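Local coordinates for protein putative cathepsin d (Ixodes ricinus, PDB 5N7Q) that probably cleaves peptide bonds within proteins as a pepsin-like aspartic endopeptidase of the cathepsin D type, at residues Gly126-Tyr129 against Pro130-Val134. Sequence-based numbering, arbitrary orientation.
Sequences GLAY and PSIAV
I132 folds back against A128, and its CD1 comes to 3.7 Å from CB of A128, methyl against methyl. What sends it there is the first torsion: CG1 sits between the backbone N and the carbonyl carbon (chi1 65°), and the extended second torsion then carries CD1 back toward A128. On the way CG1 of I132 passes 3.4 Å from the carbonyl O of Y129. The N-H of I132 also gives a weak bond to O of Y129, 3.3 Å from N to O but fairly straight at 165°. One step on, A133 N reaches P130 O at 3.1 Å, so two successive i to i+3 bonds wind P130-I132 into a single 3-10 turn. In the two-lobed pepsin fold this is the turn following strand 123-126, whose end runs close to the predicted catalytic aspartates: the side chain of A128 lies about 7 Å from that of D36. The backbone of L127 and A128 is bonded to D36 and S39, which ties the start of the turn to the active-site loop. Y129 is the buried, closely packed side. CB of Y129 lies 3.5 Å from CD of P130, and the ring swings away from the turn, with CG anti to the carbonyl carbon, to meet the W197 ring at about 40° between planes. Its OH is hydrogen-bonded to OD1 of D331, so both the aromatic body and the polar end are engaged beyond the turn. The other side is looser. S131 is exposed, and its OG comes no nearer to the side chain of Y129 than 3.8 Å, at CB, while its hydrogen bond goes to the carbonyl O of K194; P130, partly exposed, rests on P139.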
loop_
_atom_site.group_PDB
_atom_site.type_symbol
_atom_site.label_atom_id
_atom_site.label_comp_id
_atom_site.label_asym_id
_atom_site.label_seq_id
_atom_site.Cartn_x
_atom_site.Cartn_y
_atom_site.Cartn_z
ATOM N N GLY A 126 1.647 -9.255 -0.100
ATOM C CA GLY A 126 0.371 -8.781 0.425
ATOM C C GLY A 126 0.235 -8.955 1.931
ATOM O O GLY A 126 0.647 -9.960 2.492
ATOM N N LEU A 127 -0.361 -7.947 2.573
ATOM C CA LEU A 127 -0.562 -7.842 4.012
ATOM C C LEU A 127 -2.034 -7.673 4.398
ATOM O O LEU A 127 -2.349 -7.365 5.572
ATOM C CB LEU A 127 0.258 -6.675 4.572
ATOM C CG LEU A 127 1.782 -6.810 4.520
ATOM C CD1 LEU A 127 2.414 -5.481 4.881
ATOM C CD2 LEU A 127 2.253 -7.914 5.476
ATOM N N ALA A 128 -2.928 -7.964 3.450
ATOM C CA ALA A 128 -4.377 -7.936 3.694
ATOM C C ALA A 128 -4.813 -9.223 4.375
ATOM O O ALA A 128 -4.002 -10.104 4.666
ATOM C CB ALA A 128 -5.131 -7.712 2.398
ATOM N N TYR A 129 -6.094 -9.313 4.685
ATOM C CA TYR A 129 -6.640 -10.493 5.343
ATOM C C TYR A 129 -6.606 -11.707 4.419
ATOM O O TYR A 129 -6.721 -11.581 3.206
ATOM C CB TYR A 129 -8.074 -10.239 5.781
ATOM C CG TYR A 129 -8.192 -9.401 7.057
ATOM C CD1 TYR A 129 -8.216 -10.025 8.315
ATOM C CD2 TYR A 129 -8.309 -8.018 7.000
ATOM C CE1 TYR A 129 -8.333 -9.256 9.492
ATOM C CE2 TYR A 129 -8.429 -7.256 8.149
ATOM C CZ TYR A 129 -8.473 -7.895 9.389
ATOM O OH TYR A 129 -8.614 -7.115 10.549
ATOM N N PRO A 130 -6.532 -12.903 5.001
ATOM C CA PRO A 130 -6.413 -14.091 4.155
ATOM C C PRO A 130 -7.684 -14.427 3.394
ATOM O O PRO A 130 -7.623 -15.206 2.433
ATOM C CB PRO A 130 -6.096 -15.204 5.165
ATOM C CG PRO A 130 -6.637 -14.676 6.496
ATOM C CD PRO A 130 -6.350 -13.221 6.428
ATOM N N SER A 131 -8.828 -13.892 3.822
ATOM C CA SER A 131 -10.077 -14.092 3.112
ATOM C C SER A 131 -9.977 -13.713 1.627
ATOM O O SER A 131 -10.685 -14.304 0.813
ATOM C CB SER A 131 -11.175 -13.284 3.774
ATOM O OG SER A 131 -10.839 -11.890 3.724
ATOM N N ILE A 132 -9.109 -12.772 1.260
ATOM C CA ILE A 132 -8.995 -12.349 -0.155
ATOM C C ILE A 132 -7.756 -12.902 -0.872
ATOM O O ILE A 132 -7.502 -12.523 -2.000
ATOM C CB ILE A 132 -9.094 -10.811 -0.322
ATOM C CG1 ILE A 132 -7.917 -10.103 0.332
ATOM C CG2 ILE A 132 -10.406 -10.319 0.271
ATOM C CD1 ILE A 132 -7.780 -8.646 -0.056
ATOM N N ALA A 133 -7.027 -13.809 -0.231
ATOM C CA ALA A 133 -5.871 -14.438 -0.889
ATOM C C ALA A 133 -6.323 -15.316 -2.058
ATOM O O ALA A 133 -7.133 -16.235 -1.881
ATOM C CB ALA A 133 -5.082 -15.263 0.097
ATOM N N VAL A 134 -5.766 -15.043 -3.225
ATOM C CA VAL A 134 -5.993 -15.869 -4.411
ATOM C C VAL A 134 -5.447 -17.263 -4.118
ATOM O O VAL A 134 -4.380 -17.415 -3.544
ATOM C CB VAL A 134 -5.374 -15.211 -5.651
ATOM C CG1 VAL A 134 -5.405 -16.139 -6.855
ATOM C CG2 VAL A 134 -6.090 -13.922 -5.982
#